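Local coordinates for type II restriction enzyme MunI (PDB 1D02), which recognises the double-stranded DNA sequence 5'-CAATTG-3' as a homodimeric restriction endonuclease and cuts it after the first C, at residues L10-L15 with L189-N194; E143-F148 with Q174-M179; E153-R158 with W180-S185. The protein carries 1 engineered substitution. All coordinates share one frame; numbering follows the deposited sequence.

Contact 1 of 3, residues L10-L15 with L189-N194; sequences LNWQAL and LVQHFN
Leu10, Trp12 and Leu15 converge on Val190, joining the capped start of helix 12-21 to helix 186-197 of a PD-(D/E)XK nuclease. No hydrogen bond crosses between the segments, so between these two segments the fit is one of side-chain shape. Val190 serves both ends of the approach with its two methyls. CG1 lies 3.6 Å from Leu10 CD1, and the same methyl is 3.5 Å from Trp12 CH2, wedged between leucine and indole. Its other methyl, CG2, is met tip to tip by Leu15 CD2 at 3.9 Å. The branching is set by a chi1 of -179°, which turns CG1 away from the backbone N and leaves CG2 beside it. Val30 of helix 27-34 touches both Leu15 and Val190, carrying this apolar patch into the neighbouring helix.

Trp12 reaches across with the far end of its benzo ring. Gln191 CG comes to CH2 at 3.8 Å, the two side chains crossing nearly at right angles, while Leu10 CB sits over one ring face, displaced toward the rim. Leu10 also runs past the side chain of Asn194, and its CD1 touches the rim of the Phe193 ring at CD2. Behind the hydrophobic front, Asn11 is the N-cap residue, with its ND2 tied to Glu36 O. Its OD1 takes the N-H of Ala14 at 3.0 Å, a moderately bent bond (149°) whose donor stands above the carbonyl plane, 57° out of it.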
loop_
_atom_site.group_PDB
_atom_site.type_symbol
_atom_site.label_atom_id
_atom_site.label_comp_id
_atom_site.label_asym_id
_atom_site.label_seq_id
_atom_site.Cartn_x
_atom_site.Cartn_y
_atom_site.Cartn_z
ATOM N N LEU D 10 -21.717 -11.049 21.215
ATOM C CA LEU D 10 -21.865 -11.754 19.958
ATOM C C LEU D 10 -22.550 -13.116 20.172
ATOM O O LEU D 10 -22.644 -13.599 21.305
ATOM C CB LEU D 10 -20.468 -11.897 19.322
ATOM C CG LEU D 10 -19.779 -10.572 18.988
ATOM C CD1 LEU D 10 -18.476 -10.839 18.194
ATOM C CD2 LEU D 10 -20.701 -9.741 18.122
ATOM N N ASN D 11 -23.036 -13.719 19.085
ATOM C CA ASN D 11 -23.743 -14.999 19.178
ATOM C C ASN D 11 -22.788 -16.160 19.025
ATOM O O ASN D 11 -22.754 -16.821 17.979
ATOM C CB ASN D 11 -24.811 -15.053 18.095
ATOM C CG ASN D 11 -25.821 -16.166 18.317
ATOM O OD1 ASN D 11 -25.549 -17.141 19.027
ATOM N ND2 ASN D 11 -26.972 -16.050 17.671
ATOM N N TRP D 12 -22.030 -16.415 20.083
ATOM C CA TRP D 12 -21.046 -17.466 20.073
ATOM C C TRP D 12 -21.675 -18.848 19.889
ATOM O O TRP D 12 -21.036 -19.736 19.328
ATOM C CB TRP D 12 -20.221 -17.396 21.359
ATOM C CG TRP D 12 -19.449 -16.094 21.462
ATOM C CD1 TRP D 12 -19.797 -14.975 22.192
ATOM C CD2 TRP D 12 -18.228 -15.756 20.771
ATOM N NE1 TRP D 12 -18.868 -13.973 21.997
ATOM C CE2 TRP D 12 -17.894 -14.421 21.137
ATOM C CE3 TRP D 12 -17.387 -16.446 19.880
ATOM C CZ2 TRP D 12 -16.755 -13.769 20.647
ATOM C CZ3 TRP D 12 -16.250 -15.797 19.385
ATOM C CH2 TRP D 12 -15.943 -14.470 19.775
ATOM N N GLN D 13 -22.912 -19.031 20.355
ATOM C CA GLN D 13 -23.563 -20.332 20.199
ATOM C C GLN D 13 -23.843 -20.636 18.727
ATOM O O GLN D 13 -23.709 -21.791 18.298
ATOM C CB GLN D 13 -24.870 -20.397 20.998
ATOM C CG GLN D 13 -24.664 -20.256 22.520
ATOM C CD GLN D 13 -24.983 -18.849 23.013
ATOM O OE1 GLN D 13 -24.679 -17.855 22.331
ATOM N NE2 GLN D 13 -25.600 -18.754 24.208
ATOM N N ALA D 14 -24.223 -19.617 17.953
ATOM C CA ALA D 14 -24.502 -19.832 16.536
ATOM C C ALA D 14 -23.205 -20.205 15.831
ATOM O O ALA D 14 -23.218 -21.064 14.961
ATOM C CB ALA D 14 -25.096 -18.597 15.886
ATOM N N LEU D 15 -22.095 -19.568 16.209
ATOM C CA LEU D 15 -20.802 -19.904 15.591
ATOM C C LEU D 15 -20.382 -21.338 15.965
ATOM O O LEU D 15 -19.854 -22.101 15.118
ATOM C CB LEU D 15 -19.719 -18.905 16.032
ATOM C CG LEU D 15 -18.295 -19.201 15.525
ATOM C CD1 LEU D 15 -18.298 -19.256 13.986
ATOM C CD2 LEU D 15 -17.327 -18.139 15.982
ATOM N N LEU D 189 -10.766 -15.891 14.707
ATOM C CA LEU D 189 -10.990 -14.747 13.824
ATOM C C LEU D 189 -11.949 -13.762 14.504
ATOM O O LEU D 189 -11.674 -12.559 14.583
ATOM C CB LEU D 189 -11.591 -15.211 12.482
ATOM C CG LEU D 189 -12.076 -14.110 11.531
ATOM C CD1 LEU D 189 -10.883 -13.328 11.000
ATOM C CD2 LEU D 189 -12.877 -14.739 10.372
ATOM N N VAL D 190 -13.058 -14.281 15.002
ATOM C CA VAL D 190 -14.050 -13.423 15.652
ATOM C C VAL D 190 -13.500 -12.833 16.956
ATOM O O VAL D 190 -13.761 -11.657 17.270
ATOM C CB VAL D 190 -15.402 -14.188 15.916
ATOM C CG1 VAL D 190 -16.414 -13.242 16.569
ATOM C CG2 VAL D 190 -16.000 -14.697 14.587
ATOM N N GLN D 191 -12.712 -13.605 17.702
ATOM C CA GLN D 191 -12.154 -13.090 18.954
ATOM C C GLN D 191 -11.281 -11.869 18.679
ATOM O O GLN D 191 -11.268 -10.928 19.471
ATOM C CB GLN D 191 -11.345 -14.160 19.694
ATOM C CG GLN D 191 -12.225 -15.274 20.264
ATOM C CD GLN D 191 -11.424 -16.374 20.937
ATOM O OE1 GLN D 191 -10.360 -16.757 20.407
ATOM N NE2 GLN D 191 -11.881 -16.884 21.991
ATOM N N HIS D 192 -10.565 -11.855 17.553
ATOM C CA HIS D 192 -9.733 -10.687 17.254
ATOM C C HIS D 192 -10.631 -9.460 17.111
ATOM O O HIS D 192 -10.371 -8.415 17.709
ATOM C CB HIS D 192 -8.932 -10.896 15.965
ATOM C CG HIS D 192 -7.956 -9.794 15.684
ATOM N ND1 HIS D 192 -8.321 -8.603 15.094
ATOM C CD2 HIS D 192 -6.637 -9.679 15.980
ATOM C CE1 HIS D 192 -7.272 -7.799 15.046
ATOM N NE2 HIS D 192 -6.240 -8.428 15.581
ATOM N N PHE D 193 -11.674 -9.578 16.297
ATOM C CA PHE D 193 -12.615 -8.475 16.107
ATOM C C PHE D 193 -13.256 -8.090 17.455
ATOM O O PHE D 193 -13.271 -6.929 17.847
ATOM C CB PHE D 193 -13.738 -8.906 15.155
ATOM C CG PHE D 193 -14.905 -7.955 15.127
ATOM C CD1 PHE D 193 -14.819 -6.738 14.462
ATOM C CD2 PHE D 193 -16.097 -8.285 15.786
ATOM C CE1 PHE D 193 -15.907 -5.851 14.447
ATOM C CE2 PHE D 193 -17.187 -7.415 15.781
ATOM C CZ PHE D 193 -17.093 -6.191 15.107
ATOM N N ASN D 194 -13.763 -9.088 18.167
ATOM C CA ASN D 194 -14.449 -8.856 19.436
ATOM C C ASN D 194 -13.624 -8.108 20.481
ATOM O O ASN D 194 -14.102 -7.153 21.112
ATOM C CB ASN D 194 -14.891 -10.204 20.013
ATOM C CG ASN D 194 -15.834 -10.063 21.166
ATOM O OD1 ASN D 194 -15.594 -10.620 22.250
ATOM N ND2 ASN D 194 -16.915 -9.323 20.964
#

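Contact 2 of 3, residues E143-F148 with Q174-M179; sequences EEILPF and QDNYFM
Asn176 ND2 is gripped by two main-chain carbonyls of the facing segment, and the other end of the same amide holds a third backbone group. The firmer bond runs from Asn176 ND2 to Phe148 O at 2.8 Å, approaching almost in line with that carbonyl. The second, from Asn176 ND2 to Leu146 O at 2.9 Å, is weak because its N-H points well off the acceptor (127°). Asn176 OD1 in turn accepts from Leu146 N at 2.9 Å. This third bond is nearly straight at the hydrogen (166°), though the donor is tilted from the carbonyl plane. One side-chain amide thus meets both the N-H and, weakly, the C=O of Leu146. Two sound bonds, to Leu146 N and Phe148 O, fix its rotation, with the weak one adding to them.

Apolar side chains pack against the same amide. With CG directed away from its own carbonyl carbon (chi1 -76°), Asn176 lays its amide between two of them: Ile145 CD1 is 3.6 Å from OD1, and Leu146, whose side chain crosses that of Asn176 at about a right angle, brings CB to 3.5 Å from the same oxygen. Tyr170 of helix 160-170 also touches Asn176. Just along the chain, Tyr177 OH donates to Gln174 OE1 at 2.7 Å, and it is hydrogen-bonded to Thr167 OG1 as well, so the short 3-10 turn is tied to the end of the preceding helix. Asn176 and Phe178 then pair through their backbones with Val150. The side-chain bonds therefore lie where strands 148-153 and 177-180 begin their pairing, the parallel strands of a beta-alpha-beta crossover that passes through helix 160-170 in this PD-(D/E)XK sheet.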
loop_
_atom_site.group_PDB
_atom_site.type_symbol
_atom_site.label_atom_id
_atom_site.label_comp_id
_atom_site.label_asym_id
_atom_site.label_seq_id
_atom_site.Cartn_x
_atom_site.Cartn_y
_atom_site.Cartn_z
ATOM N N GLU D 143 -7.704 8.010 16.720
ATOM C CA GLU D 143 -6.372 7.977 16.153
ATOM C C GLU D 143 -5.560 6.722 16.411
ATOM O O GLU D 143 -4.657 6.413 15.638
ATOM C CB GLU D 143 -5.565 9.170 16.648
ATOM C CG GLU D 143 -6.193 10.488 16.332
ATOM C CD GLU D 143 -5.364 11.644 16.851
ATOM O OE1 GLU D 143 -5.754 12.809 16.622
ATOM O OE2 GLU D 143 -4.322 11.384 17.491
ATOM N N GLU D 144 -5.863 5.997 17.480
ATOM C CA GLU D 144 -5.064 4.826 17.795
ATOM C C GLU D 144 -5.381 3.571 16.993
ATOM O O GLU D 144 -4.700 2.552 17.130
ATOM C CB GLU D 144 -5.128 4.516 19.292
ATOM C CG GLU D 144 -6.420 3.915 19.783
ATOM C CD GLU D 144 -7.490 4.940 20.133
ATOM O OE1 GLU D 144 -8.486 4.519 20.753
ATOM O OE2 GLU D 144 -7.357 6.140 19.796
ATOM N N ILE D 145 -6.396 3.652 16.144
ATOM C CA ILE D 145 -6.764 2.510 15.321
ATOM C C ILE D 145 -6.975 3.010 13.896
ATOM O O ILE D 145 -7.342 4.165 13.703
ATOM C CB ILE D 145 -8.080 1.863 15.842
ATOM C CG1 ILE D 145 -8.171 0.439 15.337
ATOM C CG2 ILE D 145 -9.313 2.669 15.421
ATOM C CD1 ILE D 145 -7.270 -0.496 16.119
ATOM N N LEU D 146 -6.692 2.163 12.903
ATOM C CA LEU D 146 -6.936 2.524 11.505
ATOM C C LEU D 146 -8.367 2.072 11.206
ATOM O O LEU D 146 -8.879 1.156 11.849
ATOM C CB LEU D 146 -5.935 1.828 10.583
ATOM C CG LEU D 146 -4.483 2.183 10.948
ATOM C CD1 LEU D 146 -3.527 1.567 9.919
ATOM C CD2 LEU D 146 -4.300 3.707 10.991
ATOM N N PRO D 147 -9.019 2.679 10.206
ATOM C CA PRO D 147 -10.404 2.359 9.835
ATOM C C PRO D 147 -10.649 1.107 9.012
ATOM O O PRO D 147 -11.756 0.910 8.518
ATOM C CB PRO D 147 -10.844 3.615 9.093
ATOM C CG PRO D 147 -9.560 4.018 8.371
ATOM C CD PRO D 147 -8.502 3.824 9.430
ATOM N N PHE D 148 -9.623 0.277 8.847
ATOM C CA PHE D 148 -9.775 -0.937 8.051
ATOM C C PHE D 148 -9.165 -2.120 8.771
ATOM O O PHE D 148 -8.413 -1.958 9.738
ATOM C CB PHE D 148 -9.089 -0.759 6.686
ATOM C CG PHE D 148 -7.604 -0.494 6.786
ATOM C CD1 PHE D 148 -6.700 -1.555 6.855
ATOM C CD2 PHE D 148 -7.114 0.808 6.811
ATOM C CE1 PHE D 148 -5.321 -1.321 6.945
ATOM C CE2 PHE D 148 -5.745 1.058 6.899
ATOM C CZ PHE D 148 -4.836 0.004 6.965
ATOM N N GLN D 174 -0.915 -2.882 15.237
ATOM C CA GLN D 174 -0.946 -4.333 15.094
ATOM C C GLN D 174 -2.329 -4.945 15.028
ATOM O O GLN D 174 -2.502 -5.984 14.397
ATOM C CB GLN D 174 -0.176 -5.003 16.237
ATOM C CG GLN D 174 1.310 -4.769 16.181
ATOM C CD GLN D 174 1.937 -5.342 14.923
ATOM O OE1 GLN D 174 1.849 -6.546 14.670
ATOM N NE2 GLN D 174 2.585 -4.490 14.139
ATOM N N ASP D 175 -3.328 -4.305 15.633
ATOM C CA ASP D 175 -4.657 -4.887 15.632
ATOM C C ASP D 175 -5.428 -4.689 14.332
ATOM O O ASP D 175 -6.534 -5.218 14.187
ATOM C CB ASP D 175 -5.492 -4.341 16.801
ATOM C CG ASP D 175 -4.898 -4.689 18.165
ATOM O OD1 ASP D 175 -4.067 -5.619 18.258
ATOM O OD2 ASP D 175 -5.283 -4.030 19.158
ATOM N N ASN D 176 -4.858 -3.920 13.398
ATOM C CA ASN D 176 -5.515 -3.677 12.124
ATOM C C ASN D 176 -5.309 -4.768 11.063
ATOM O O ASN D 176 -5.735 -4.621 9.924
ATOM C CB ASN D 176 -5.153 -2.283 11.610
ATOM C CG ASN D 176 -5.926 -1.204 12.361
ATOM O OD1 ASN D 176 -5.352 -0.432 13.128
ATOM N ND2 ASN D 176 -7.241 -1.193 12.179
ATOM N N TYR D 177 -4.641 -5.858 11.443
ATOM C CA TYR D 177 -4.570 -7.008 10.540
ATOM C C TYR D 177 -4.729 -8.253 11.398
ATOM O O TYR D 177 -4.561 -8.191 12.624
ATOM C CB TYR D 177 -3.244 -7.080 9.768
ATOM C CG TYR D 177 -2.060 -7.490 10.606
ATOM C CD1 TYR D 177 -1.713 -8.835 10.749
ATOM C CD2 TYR D 177 -1.301 -6.535 11.257
ATOM C CE1 TYR D 177 -0.627 -9.212 11.527
ATOM C CE2 TYR D 177 -0.211 -6.886 12.030
ATOM C CZ TYR D 177 0.124 -8.226 12.162
ATOM O OH TYR D 177 1.215 -8.547 12.924
ATOM N N PHE D 178 -5.099 -9.368 10.776
ATOM C CA PHE D 178 -5.198 -10.634 11.512
ATOM C C PHE D 178 -4.749 -11.745 10.581
ATOM O O PHE D 178 -5.132 -11.760 9.404
ATOM C CB PHE D 178 -6.633 -10.913 11.979
ATOM C CG PHE D 178 -6.805 -12.268 12.609
ATOM C CD1 PHE D 178 -6.339 -12.527 13.907
ATOM C CD2 PHE D 178 -7.436 -13.293 11.909
ATOM C CE1 PHE D 178 -6.508 -13.795 14.493
ATOM C CE2 PHE D 178 -7.606 -14.559 12.486
ATOM C CZ PHE D 178 -7.147 -14.807 13.772
ATOM N N MET D 179 -3.938 -12.657 11.109
ATOM C CA MET D 179 -3.421 -13.801 10.349
ATOM C C MET D 179 -4.324 -14.992 10.665
ATOM O O MET D 179 -4.232 -15.554 11.761
ATOM C CB MET D 179 -1.990 -14.140 10.799
ATOM C CG MET D 179 -1.000 -13.022 10.618
ATOM S SD MET D 179 -0.464 -12.946 8.912
ATOM C CE MET D 179 0.711 -11.603 8.961
#

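Contact 3 of 3, residues E153-R158 with W180-S185; sequences EGDITR and WRPNES
Two loops leaving the ends of the parallel strands 148-153 and 177-180 meet here, Thr157 and Glu153 of the first against Arg181, Pro182 and Trp180 of the second. Thr157 O is the main anchor. Arg181 NE donates to it at 2.7 Å from above the carbonyl plane, and NH2 of the same guanidinium adds a weak bond to that oxygen. The arginine slides past the threonine side chain in the opposite direction, with CG 3.5 Å from Thr157 OG1, and its extended chain from CG to NE carries the guanidinium on to Thr157 O. The threonine hydroxyl donates to Gly154 O at 2.7 Å, nearly in line with the carbonyl, which also receives Thr157 N and so closes the 3-10 turn. Pro182 CD packs against Thr157 OG1 at 3.4 Å.

As the strands part, a water takes over their pairing, accepting from Gly154 N at 2.8 Å and donating to Trp180 O at 2.7 Å. Glu153 points the same way as Trp180, with OE2 at the indole edge 3.4 Å from CE3. Arg158 crosses Arg181 at a slant, CG against CD, while its guanidinium is engaged by Glu107 and by Glu65 O of the second subunit. Arg181 also packs on Ile66 of that subunit and opens a type II turn to Glu184. Water-bridged strand ends thus lead into loops at the dimer interface, bordering the beta-alpha-beta unit of a PD-(D/E)XK nuclease.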
loop_
_atom_site.group_PDB
_atom_site.type_symbol
_atom_site.label_atom_id
_atom_site.label_comp_id
_atom_site.label_asym_id
_atom_site.label_seq_id
_atom_site.Cartn_x
_atom_site.Cartn_y
_atom_site.Cartn_z
ATOM N N GLU D 153 -4.760 -14.902 4.770
ATOM C CA GLU D 153 -5.111 -16.329 4.757
ATOM C C GLU D 153 -4.106 -17.033 3.864
ATOM O O GLU D 153 -3.471 -16.386 3.033
ATOM C CB GLU D 153 -6.504 -16.531 4.142
ATOM C CG GLU D 153 -7.653 -15.934 4.963
ATOM C CD GLU D 153 -9.036 -16.086 4.306
ATOM O OE1 GLU D 153 -9.148 -16.628 3.187
ATOM O OE2 GLU D 153 -10.026 -15.624 4.924
ATOM N N GLY D 154 -3.988 -18.351 4.018
ATOM C CA GLY D 154 -3.055 -19.106 3.183
ATOM C C GLY D 154 -1.711 -19.323 3.858
ATOM O O GLY D 154 -1.482 -18.898 4.997
ATOM N N ASP D 155 -0.792 -19.977 3.158
ATOM C CA ASP D 155 0.517 -20.230 3.761
ATOM C C ASP D 155 1.296 -18.956 4.120
ATOM O O ASP D 155 2.215 -18.996 4.948
ATOM C CB ASP D 155 1.332 -21.151 2.837
ATOM C CG ASP D 155 0.855 -22.586 2.900
ATOM O OD1 ASP D 155 1.138 -23.365 1.969
ATOM O OD2 ASP D 155 0.202 -22.943 3.894
ATOM N N ILE D 156 0.936 -17.813 3.533
ATOM C CA ILE D 156 1.643 -16.580 3.886
ATOM C C ILE D 156 1.560 -16.341 5.390
ATOM O O ILE D 156 2.496 -15.806 5.991
ATOM C CB ILE D 156 1.056 -15.347 3.122
ATOM C CG1 ILE D 156 1.831 -14.072 3.470
ATOM C CG2 ILE D 156 -0.430 -15.184 3.439
ATOM C CD1 ILE D 156 1.386 -12.831 2.626
ATOM N N THR D 157 0.473 -16.789 6.013
ATOM C CA THR D 157 0.279 -16.562 7.451
ATOM C C THR D 157 1.239 -17.315 8.348
ATOM O O THR D 157 1.279 -17.069 9.554
ATOM C CB THR D 157 -1.140 -16.942 7.909
ATOM O OG1 THR D 157 -1.349 -18.336 7.672
ATOM C CG2 THR D 157 -2.185 -16.149 7.148
ATOM N N ARG D 158 2.009 -18.239 7.776
ATOM C CA ARG D 158 2.966 -18.996 8.584
ATOM C C ARG D 158 4.383 -18.863 8.030
ATOM O O ARG D 158 5.303 -19.519 8.493
ATOM C CB ARG D 158 2.550 -20.477 8.616
ATOM C CG ARG D 158 1.185 -20.723 9.319
ATOM C CD ARG D 158 0.888 -22.217 9.523
ATOM N NE ARG D 158 1.897 -22.847 10.368
ATOM C CZ ARG D 158 2.848 -23.661 9.910
ATOM N NH1 ARG D 158 2.913 -23.955 8.610
ATOM N NH2 ARG D 158 3.756 -24.163 10.748
ATOM N N TRP D 180 -5.192 -15.375 9.726
ATOM C CA TRP D 180 -6.097 -16.496 9.961
ATOM C C TRP D 180 -5.400 -17.701 9.340
ATOM O O TRP D 180 -5.470 -17.923 8.135
ATOM C CB TRP D 180 -7.454 -16.232 9.303
ATOM C CG TRP D 180 -8.557 -17.134 9.825
ATOM C CD1 TRP D 180 -8.521 -17.908 10.957
ATOM C CD2 TRP D 180 -9.838 -17.358 9.224
ATOM N NE1 TRP D 180 -9.704 -18.603 11.091
ATOM C CE2 TRP D 180 -10.527 -18.286 10.040
ATOM C CE3 TRP D 180 -10.468 -16.867 8.074
ATOM C CZ2 TRP D 180 -11.807 -18.735 9.741
ATOM C CZ3 TRP D 180 -11.763 -17.316 7.773
ATOM C CH2 TRP D 180 -12.414 -18.238 8.603
ATOM N N ARG D 181 -4.741 -18.478 10.200
ATOM C CA ARG D 181 -3.945 -19.612 9.748
ATOM C C ARG D 181 -4.711 -20.846 9.309
ATOM O O ARG D 181 -5.856 -21.058 9.712
ATOM C CB ARG D 181 -2.908 -19.952 10.836
ATOM C CG ARG D 181 -1.969 -18.750 11.106
ATOM C CD ARG D 181 -0.786 -18.982 12.074
ATOM N NE ARG D 181 0.123 -17.840 11.911
ATOM C CZ ARG D 181 0.122 -16.739 12.660
ATOM N NH1 ARG D 181 -0.717 -16.608 13.689
ATOM N NH2 ARG D 181 0.898 -15.722 12.323
ATOM N N PRO D 182 -4.090 -21.676 8.467
ATOM C CA PRO D 182 -4.703 -22.908 7.962
ATOM C C PRO D 182 -5.109 -23.734 9.191
ATOM O O PRO D 182 -4.389 -23.783 10.196
ATOM C CB PRO D 182 -3.545 -23.575 7.212
ATOM C CG PRO D 182 -2.780 -22.414 6.673
ATOM C CD PRO D 182 -2.754 -21.460 7.865
ATOM N N ASN D 183 -6.274 -24.339 9.144
ATOM C CA ASN D 183 -6.715 -25.157 10.276
ATOM C C ASN D 183 -7.244 -24.380 11.464
ATOM O O ASN D 183 -7.771 -24.991 12.387
ATOM C CB ASN D 183 -5.614 -26.089 10.809
ATOM C CG ASN D 183 -4.913 -26.866 9.704
ATOM O OD1 ASN D 183 -5.552 -27.388 8.786
ATOM N ND2 ASN D 183 -3.586 -26.961 9.798
ATOM N N GLU D 184 -7.107 -23.057 11.474
ATOM C CA GLU D 184 -7.618 -22.292 12.602
ATOM C C GLU D 184 -9.120 -22.172 12.430
ATOM O O GLU D 184 -9.610 -22.044 11.320
ATOM C CB GLU D 184 -6.970 -20.921 12.651
ATOM C CG GLU D 184 -7.304 -20.163 13.918
ATOM C CD GLU D 184 -6.978 -20.965 15.169
ATOM O OE1 GLU D 184 -5.778 -21.197 15.428
ATOM O OE2 GLU D 184 -7.923 -21.377 15.886
ATOM N N SER D 185 -9.859 -22.231 13.526
ATOM C CA SER D 185 -11.309 -22.126 13.402
ATOM C C SER D 185 -11.752 -20.672 13.374
ATOM O O SER D 185 -10.946 -19.766 13.593
ATOM C CB SER D 185 -12.009 -22.858 14.547
ATOM O OG SER D 185 -11.684 -22.246 15.778
HETATM O O HOH W 1 -5.237 -19.729 6.118
#

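In the fold
Strand 177-180 and helix 186-197 follow each other in the chain and connect all three contacts, whose centres lie about 18 Å from one another. Leu189 touches both other contacts: its CD1 is 3.6 Å from Phe178 CD2, linking contacts 1 and 2, and its CD2 is 3.8 Å from Trp180 CZ3, linking contacts 1 and 3. Contacts 2 and 3 lie toward the two ends of one parallel strand pair and meet where Met179 SD comes 4.0 Å from Thr157 CA. Both are nested within the long loop that contact 1 closes. Nearest atoms are about 14, 12 and 7 Å from the bound DNA for contacts 1, 2 and 3 respectively.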